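Local coordinates for protein M157 (Murid herpesvirus 1, PDB 2NYK) that serves as a viral ligand for Ly49 receptors of natural killer cells and probably adopts an MHC class I-like fold, at residues V49-V52 against P57-C60; Y101-L106 against V110-Y115; V114-D119 against V123-Q128. The protein carries 1 engineered substitution. One frame throughout, in Å; residues are numbered along the deposited sequence.

All three contacts are antiparallel strand pairings in one seven-stranded sheet. Contact 1 lies at one end of it, where the short strand 58-59 closes the edge, and contact 3 lies at the other, where strand 122-128 is outermost. Both are surface contacts, about 23 Å apart between centres. Contact 2 is partly buried and more interior: it shares strand 109-118 with contact 3, and the two have Val114 and Tyr115 in common. Their chemistry follows their place. Contact 1 relies on a salt bridge and a proline on an indole, contact 2 on a disulfide among apolar side chains beneath helices, and contact 3 on backbone bonds with looser aromatic and aliphatic touches.

Contact 1. Residues V49-V52 against P57-C60; sequences VWDV and PKIC
Trp50 meets Pro57 because its CG stands anti to the carbonyl carbon (chi1 -81°), which lays the indole alongside the proline with both side chains pointing the same way. Asp51 has a similar first torsion, and Lys58 bends at chi3 (-83°) to carry its ammonium group back to that carboxylate. The proline ring covers one face of the indole. Its CB sits 3.3 Å from the centroid of the five-membered ring of Trp50, almost straight above it, in a CH-pi contact. Proline suits the place because its compact ring presents polarised C-H groups, CB foremost, to the indole. The same indole receives Arg37 in a cation-pi interaction and meets the ring of Tyr73.

Across the sheet, Val49 and Lys58 form an antiparallel hydrogen-bonded pair: Val49 N gives a bond to Lys58 O at 2.9 Å, and Lys58 N returns one to Val49 O, also at 2.9 Å. Beyond this pair, Lys58 NZ forms a salt bridge with Asp51 OD2 at 2.6 Å, also donating a hydrogen bond nearly along the C-O axis. Just past the strand, Cys60 is joined to Cys63 by a disulfide. A single bridge pair is thus supplemented on one face by a charge pair near solvent, and on the other by the CH-pi contact of Pro57 over the buried indole.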
loop_
_atom_site.group_PDB
_atom_site.type_symbol
_atom_site.label_atom_id
_atom_site.label_comp_id
_atom_site.label_asym_id
_atom_site.label_seq_id
_atom_site.Cartn_x
_atom_site.Cartn_y
_atom_site.Cartn_z
ATOM N N VAL A 49 -7.414 4.407 4.533
ATOM C CA VAL A 49 -6.824 5.654 5.034
ATOM C C VAL A 49 -7.812 6.405 5.947
ATOM O O VAL A 49 -8.939 6.674 5.531
ATOM C CB VAL A 49 -6.411 6.611 3.876
ATOM C CG1 VAL A 49 -5.873 7.936 4.430
ATOM C CG2 VAL A 49 -5.347 5.952 2.962
ATOM N N TRP A 50 -7.379 6.720 7.174
ATOM C CA TRP A 50 -8.137 7.590 8.089
ATOM C C TRP A 50 -7.397 8.905 8.203
ATOM O O TRP A 50 -6.335 8.965 8.826
ATOM C CB TRP A 50 -8.212 6.998 9.494
ATOM C CG TRP A 50 -9.223 5.955 9.721
ATOM C CD1 TRP A 50 -10.509 6.149 10.119
ATOM C CD2 TRP A 50 -9.031 4.531 9.645
ATOM N NE1 TRP A 50 -11.140 4.947 10.264
ATOM C CE2 TRP A 50 -10.259 3.933 9.982
ATOM C CE3 TRP A 50 -7.945 3.705 9.298
ATOM C CZ2 TRP A 50 -10.443 2.536 9.982
ATOM C CZ3 TRP A 50 -8.121 2.324 9.320
ATOM C CH2 TRP A 50 -9.364 1.752 9.650
ATOM N N ASP A 51 -7.961 9.948 7.600
ATOM C CA ASP A 51 -7.439 11.313 7.690
ATOM C C ASP A 51 -8.083 12.137 8.802
ATOM O O ASP A 51 -9.229 11.900 9.186
ATOM C CB ASP A 51 -7.612 12.037 6.348
ATOM C CG ASP A 51 -6.501 11.713 5.372
ATOM O OD1 ASP A 51 -5.320 11.852 5.766
ATOM O OD2 ASP A 51 -6.793 11.323 4.218
ATOM N N VAL A 52 -7.335 13.120 9.298
ATOM C CA VAL A 52 -7.814 14.037 10.334
ATOM C C VAL A 52 -9.127 14.742 9.956
ATOM O O VAL A 52 -9.409 14.972 8.772
ATOM C CB VAL A 52 -6.731 15.085 10.696
ATOM C CG1 VAL A 52 -6.412 16.001 9.493
ATOM C CG2 VAL A 52 -7.171 15.908 11.911
ATOM N N PRO A 57 -13.169 6.286 7.216
ATOM C CA PRO A 57 -11.969 6.041 6.417
ATOM C C PRO A 57 -12.301 5.868 4.941
ATOM O O PRO A 57 -13.402 5.459 4.593
ATOM C CB PRO A 57 -11.444 4.698 6.970
ATOM C CG PRO A 57 -12.684 3.997 7.425
ATOM C CD PRO A 57 -13.595 5.077 7.953
ATOM N N LYS A 58 -11.350 6.180 4.079
ATOM C CA LYS A 58 -11.441 5.758 2.694
ATOM C C LYS A 58 -11.014 4.293 2.656
ATOM O O LYS A 58 -9.937 3.953 3.128
ATOM C CB LYS A 58 -10.560 6.630 1.806
ATOM C CG LYS A 58 -11.130 8.043 1.637
ATOM C CD LYS A 58 -10.028 9.064 1.332
ATOM C CE LYS A 58 -9.344 9.546 2.605
ATOM N NZ LYS A 58 -8.341 10.608 2.295
ATOM N N ILE A 59 -11.898 3.438 2.161
ATOM C CA ILE A 59 -11.669 2.001 2.135
ATOM C C ILE A 59 -11.752 1.569 0.683
ATOM O O ILE A 59 -12.704 1.926 -0.013
ATOM C CB ILE A 59 -12.725 1.231 2.977
ATOM C CG1 ILE A 59 -12.672 1.659 4.464
ATOM C CG2 ILE A 59 -12.538 -0.287 2.841
ATOM C CD1 ILE A 59 -13.770 1.031 5.348
ATOM N N CYS A 60 -10.741 0.844 0.212
ATOM C CA CYS A 60 -10.750 0.334 -1.164
ATOM C C CYS A 60 -12.019 -0.488 -1.437
ATOM O O CYS A 60 -12.488 -1.218 -0.572
ATOM C CB CYS A 60 -9.467 -0.453 -1.480
ATOM S SG CYS A 60 -9.494 -2.245 -1.287
#

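Contact 2. Residues Y101-L106 against V110-Y115; sequences YACLFL and VICDVY
Cys103 and Cys112 face each other as a non-hydrogen-bonded pair, with CA atoms only 4.0 Å apart, and a disulfide joins them. Both SG atoms lie anti to their carbonyl carbons, and these matching torsions bring the sulfurs to 2.1 Å, Cys103 SG to Cys112 SG, with a chi3 of 107°. A pair of this kind sets the two CB atoms close enough for a disulfide to bridge the strands.

On the same face, Tyr101 and Val114 lie side by side. The two methyls of the valine divide the phenol ring between them: CG1 lies over one face, 3.9 Å from the centroid in a CH-pi contact, and CG2 meets the CD2-CE2 side, 3.6 Å from Tyr101 CE2. At the other end Phe105 is matched with Val110, whose CG2 touches Phe105 CD1 at 3.3 Å. Val110 holds CG1 anti to its own N (chi1 -178°), which directs that methyl to Cys103 CB at 3.8 Å and the other to the phenyl ring. Helices 148-154 and 157-173 pack on this face, as does helix 71-90, whose Phe75 meets Tyr101 edge-to-face.

The opposite face carries Ala102 with Asp113 and Leu104 with Ile111. These are the hydrogen-bonded pairs, two bonds each; Ala102 N to Asp113 O is nearly straight at 177°. Asp113 OD1 accepts a hydrogen bond from Gly127 N. Thus one face is cross-linked and apolar under helices, the other more exposed, and the disulfide locks the register that the backbone bonds set.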
loop_
_atom_site.group_PDB
_atom_site.type_symbol
_atom_site.label_atom_id
_atom_site.label_comp_id
_atom_site.label_asym_id
_atom_site.label_seq_id
_atom_site.Cartn_x
_atom_site.Cartn_y
_atom_site.Cartn_z
ATOM N N TYR A 101 3.851 -0.930 11.903
ATOM C CA TYR A 101 3.975 -2.366 12.140
ATOM C C TYR A 101 3.920 -3.021 10.781
ATOM O O TYR A 101 2.900 -2.931 10.083
ATOM C CB TYR A 101 2.834 -2.893 13.001
ATOM C CG TYR A 101 2.955 -2.568 14.484
ATOM C CD1 TYR A 101 2.807 -1.263 14.951
ATOM C CD2 TYR A 101 3.250 -3.574 15.409
ATOM C CE1 TYR A 101 2.944 -0.957 16.310
ATOM C CE2 TYR A 101 3.382 -3.279 16.781
ATOM C CZ TYR A 101 3.224 -1.979 17.206
ATOM O OH TYR A 101 3.352 -1.681 18.547
ATOM N N ALA A 102 5.019 -3.642 10.390
ATOM C CA ALA A 102 5.089 -4.333 9.114
ATOM C C ALA A 102 5.081 -5.819 9.455
ATOM O O ALA A 102 6.086 -6.375 9.962
ATOM C CB ALA A 102 6.359 -3.923 8.378
ATOM N N CYS A 103 3.937 -6.451 9.201
ATOM C CA CYS A 103 3.683 -7.815 9.679
ATOM C C CYS A 103 3.537 -8.841 8.552
ATOM O O CYS A 103 2.835 -8.594 7.565
ATOM C CB CYS A 103 2.417 -7.836 10.542
ATOM S SG CYS A 103 2.487 -6.743 11.964
ATOM N N LEU A 104 4.194 -9.981 8.726
ATOM C CA LEU A 104 4.083 -11.095 7.817
ATOM C C LEU A 104 3.170 -12.132 8.435
ATOM O O LEU A 104 3.416 -12.579 9.550
ATOM C CB LEU A 104 5.463 -11.719 7.575
ATOM C CG LEU A 104 5.570 -13.055 6.819
ATOM C CD1 LEU A 104 5.074 -12.967 5.370
ATOM C CD2 LEU A 104 7.018 -13.555 6.850
ATOM N N PHE A 105 2.129 -12.517 7.702
ATOM C CA PHE A 105 1.189 -13.528 8.169
ATOM C C PHE A 105 1.532 -14.852 7.519
ATOM O O PHE A 105 1.202 -15.077 6.361
ATOM C CB PHE A 105 -0.255 -13.125 7.862
ATOM C CG PHE A 105 -0.701 -11.890 8.583
ATOM C CD1 PHE A 105 -0.900 -11.904 9.945
ATOM C CD2 PHE A 105 -0.900 -10.705 7.907
ATOM C CE1 PHE A 105 -1.294 -10.760 10.631
ATOM C CE2 PHE A 105 -1.298 -9.547 8.589
ATOM C CZ PHE A 105 -1.500 -9.576 9.951
ATOM N N LEU A 106 2.219 -15.708 8.271
ATOM C CA LEU A 106 2.676 -17.001 7.787
ATOM C C LEU A 106 1.942 -18.124 8.545
ATOM O O LEU A 106 2.126 -18.282 9.756
ATOM C CB LEU A 106 4.195 -17.122 7.977
ATOM C CG LEU A 106 4.898 -18.340 7.362
ATOM C CD1 LEU A 106 4.621 -18.451 5.864
ATOM C CD2 LEU A 106 6.407 -18.291 7.628
ATOM N N VAL A 110 2.798 -14.785 13.033
ATOM C CA VAL A 110 3.052 -13.433 12.595
ATOM C C VAL A 110 4.426 -13.022 13.057
ATOM O O VAL A 110 4.817 -13.309 14.188
ATOM C CB VAL A 110 2.013 -12.437 13.154
ATOM C CG1 VAL A 110 2.277 -11.045 12.633
ATOM C CG2 VAL A 110 0.631 -12.853 12.729
ATOM N N ILE A 111 5.139 -12.359 12.155
ATOM C CA ILE A 111 6.411 -11.719 12.445
ATOM C C ILE A 111 6.272 -10.255 12.037
ATOM O O ILE A 111 5.992 -9.964 10.879
ATOM C CB ILE A 111 7.551 -12.401 11.647
ATOM C CG1 ILE A 111 7.529 -13.916 11.915
ATOM C CG2 ILE A 111 8.895 -11.815 12.041
ATOM C CD1 ILE A 111 8.479 -14.742 11.067
ATOM N N CYS A 112 6.415 -9.343 12.992
ATOM C CA CYS A 112 6.308 -7.912 12.686
ATOM C C CYS A 112 7.604 -7.189 12.952
ATOM O O CYS A 112 8.280 -7.444 13.951
ATOM C CB CYS A 112 5.183 -7.215 13.480
ATOM S SG CYS A 112 3.515 -7.919 13.339
ATOM N N ASP A 113 7.945 -6.275 12.052
ATOM C CA ASP A 113 9.033 -5.341 12.290
ATOM C C ASP A 113 8.320 -4.082 12.689
ATOM O O ASP A 113 7.372 -3.669 12.029
ATOM C CB ASP A 113 9.861 -5.117 11.037
ATOM C CG ASP A 113 10.533 -6.397 10.533
ATOM O OD1 ASP A 113 11.029 -7.203 11.343
ATOM O OD2 ASP A 113 10.560 -6.589 9.301
ATOM N N VAL A 114 8.738 -3.494 13.794
ATOM C CA VAL A 114 8.051 -2.328 14.328
ATOM C C VAL A 114 8.951 -1.086 14.258
ATOM O O VAL A 114 10.053 -1.091 14.797
ATOM C CB VAL A 114 7.607 -2.582 15.782
ATOM C CG1 VAL A 114 6.822 -1.382 16.318
ATOM C CG2 VAL A 114 6.784 -3.895 15.866
ATOM N N TYR A 115 8.472 -0.023 13.603
ATOM C CA TYR A 115 9.280 1.176 13.413
ATOM C C TYR A 115 8.633 2.362 14.087
ATOM O O TYR A 115 7.429 2.583 13.937
ATOM C CB TYR A 115 9.440 1.474 11.923
ATOM C CG TYR A 115 9.998 0.324 11.139
ATOM C CD1 TYR A 115 11.375 0.119 11.066
ATOM C CD2 TYR A 115 9.159 -0.567 10.471
ATOM C CE1 TYR A 115 11.914 -0.954 10.333
ATOM C CE2 TYR A 115 9.693 -1.652 9.730
ATOM C CZ TYR A 115 11.071 -1.835 9.681
ATOM O OH TYR A 115 11.621 -2.884 8.956
#

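Contact 3. Residues V114-D119 against V123-Q128; sequences VYHTTD and VAYTGQ
Four backbone hydrogen bonds form the framework, two for Val114 with Tyr125 and two for His116 with Val123. Val114 N lies 2.8 Å from Tyr125 O. The bond from His116 N to Val123 O is slightly longer, at 3.0 Å. Between these pairs Tyr115 faces Ala124 without such bonds, and the CA hydrogen of Ala124 is directed at Val114 O. Farther on, Gly127 turns the chain a corner with a positive phi (68°), which favours glycine.

Apolar contacts fall on both faces. The short Ala124 meets the CD1-CE1 side of the Tyr115 ring obliquely, its CB 3.7 Å from Tyr115 CD1. On the other face Val114 meets the edge of the Tyr125 ring, with CB 4.1 Å from Tyr125 CD2, and the side chain of Gln128 crosses that of Val114 at about a right angle, Gln128 CG lying 4.0 Å from Val114 CG2.

Of the aromatic kind is His116 with Tyr125. With CG anti to the carbonyl carbon (chi1 -73°), the imidazole reaches the tyrosine rim to rim, planes at 75°, and His116 ND1 lies 3.8 Å from Tyr125 CE2.

This is an antiparallel beta hairpin whose second strand, 122-128, is the outermost of a helix-covered sheet within this chain, consistent with the platform of an MHC class I-like fold.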
loop_
_atom_site.group_PDB
_atom_site.type_symbol
_atom_site.label_atom_id
_atom_site.label_comp_id
_atom_site.label_asym_id
_atom_site.label_seq_id
_atom_site.Cartn_x
_atom_site.Cartn_y
_atom_site.Cartn_z
ATOM N N VAL A 114 8.738 -3.494 13.794
ATOM C CA VAL A 114 8.051 -2.328 14.328
ATOM C C VAL A 114 8.951 -1.086 14.258
ATOM O O VAL A 114 10.053 -1.091 14.797
ATOM C CB VAL A 114 7.607 -2.582 15.782
ATOM C CG1 VAL A 114 6.822 -1.382 16.318
ATOM C CG2 VAL A 114 6.784 -3.895 15.866
ATOM N N TYR A 115 8.472 -0.023 13.603
ATOM C CA TYR A 115 9.280 1.176 13.413
ATOM C C TYR A 115 8.633 2.362 14.087
ATOM O O TYR A 115 7.429 2.583 13.937
ATOM C CB TYR A 115 9.440 1.474 11.923
ATOM C CG TYR A 115 9.998 0.324 11.139
ATOM C CD1 TYR A 115 11.375 0.119 11.066
ATOM C CD2 TYR A 115 9.159 -0.567 10.471
ATOM C CE1 TYR A 115 11.914 -0.954 10.333
ATOM C CE2 TYR A 115 9.693 -1.652 9.730
ATOM C CZ TYR A 115 11.071 -1.835 9.681
ATOM O OH TYR A 115 11.621 -2.884 8.956
ATOM N N HIS A 116 9.436 3.119 14.830
ATOM C CA HIS A 116 9.017 4.363 15.447
ATOM C C HIS A 116 9.931 5.450 14.905
ATOM O O HIS A 116 11.140 5.240 14.797
ATOM C CB HIS A 116 9.174 4.296 16.970
ATOM C CG HIS A 116 8.155 3.438 17.650
ATOM N ND1 HIS A 116 8.290 2.072 17.764
ATOM C CD2 HIS A 116 6.985 3.753 18.259
ATOM C CE1 HIS A 116 7.241 1.579 18.399
ATOM N NE2 HIS A 116 6.438 2.580 18.715
ATOM N N THR A 117 9.357 6.599 14.552
ATOM C CA THR A 117 10.143 7.704 14.006
ATOM C C THR A 117 9.705 9.024 14.615
ATOM O O THR A 117 8.501 9.333 14.676
ATOM C CB THR A 117 10.018 7.807 12.482
ATOM O OG1 THR A 117 10.428 6.573 11.894
ATOM C CG2 THR A 117 10.913 8.923 11.946
ATOM N N THR A 118 10.700 9.784 15.067
ATOM C CA THR A 118 10.508 11.152 15.528
ATOM C C THR A 118 11.510 12.034 14.770
ATOM O O THR A 118 12.341 11.527 14.014
ATOM C CB THR A 118 10.724 11.293 17.049
ATOM O OG1 THR A 118 12.105 11.097 17.364
ATOM C CG2 THR A 118 9.883 10.283 17.828
ATOM N N ASP A 119 11.429 13.344 14.978
ATOM C CA ASP A 119 12.318 14.294 14.302
ATOM C C ASP A 119 13.791 13.913 14.409
ATOM O O ASP A 119 14.512 13.911 13.404
ATOM C CB ASP A 119 12.098 15.705 14.841
ATOM C CG ASP A 119 10.720 16.249 14.514
ATOM O OD1 ASP A 119 10.280 17.172 15.226
ATOM O OD2 ASP A 119 10.073 15.759 13.554
ATOM N N VAL A 123 13.754 4.258 15.550
ATOM C CA VAL A 123 13.872 2.983 16.266
ATOM C C VAL A 123 13.242 1.871 15.422
ATOM O O VAL A 123 12.249 2.093 14.716
ATOM C CB VAL A 123 13.206 3.018 17.675
ATOM C CG1 VAL A 123 13.506 1.738 18.470
ATOM C CG2 VAL A 123 13.639 4.239 18.474
ATOM N N ALA A 124 13.841 0.685 15.483
ATOM C CA ALA A 124 13.317 -0.495 14.798
ATOM C C ALA A 124 13.448 -1.742 15.690
ATOM O O ALA A 124 14.557 -2.071 16.137
ATOM C CB ALA A 124 14.035 -0.683 13.478
ATOM N N TYR A 125 12.310 -2.379 16.001
ATOM C CA TYR A 125 12.271 -3.676 16.694
ATOM C C TYR A 125 11.936 -4.674 15.621
ATOM O O TYR A 125 10.793 -4.729 15.178
ATOM C CB TYR A 125 11.167 -3.733 17.756
ATOM C CG TYR A 125 11.176 -2.613 18.768
ATOM C CD1 TYR A 125 12.198 -2.502 19.697
ATOM C CD2 TYR A 125 10.139 -1.686 18.821
ATOM C CE1 TYR A 125 12.220 -1.470 20.634
ATOM C CE2 TYR A 125 10.151 -0.638 19.754
ATOM C CZ TYR A 125 11.196 -0.541 20.656
ATOM O OH TYR A 125 11.225 0.472 21.594
ATOM N N THR A 126 12.915 -5.451 15.185
ATOM C CA THR A 126 12.687 -6.403 14.115
ATOM C C THR A 126 12.427 -7.796 14.668
ATOM O O THR A 126 12.837 -8.105 15.777
ATOM C CB THR A 126 13.878 -6.456 13.131
ATOM O OG1 THR A 126 15.045 -6.912 13.830
ATOM C CG2 THR A 126 14.147 -5.078 12.539
ATOM N N GLY A 127 11.723 -8.618 13.892
ATOM C CA GLY A 127 11.509 -10.028 14.235
ATOM C C GLY A 127 10.630 -10.278 15.454
ATOM O O GLY A 127 10.769 -11.307 16.094
ATOM N N GLN A 128 9.743 -9.330 15.789
ATOM C CA GLN A 128 8.768 -9.502 16.885
ATOM C C GLN A 128 7.763 -10.589 16.513
ATOM O O GLN A 128 7.268 -10.629 15.382
ATOM C CB GLN A 128 7.990 -8.215 17.177
ATOM C CG GLN A 128 8.815 -6.968 17.434
ATOM C CD GLN A 128 9.632 -7.065 18.681
ATOM O OE1 GLN A 128 10.672 -7.737 18.713
ATOM N NE2 GLN A 128 9.171 -6.398 19.738
#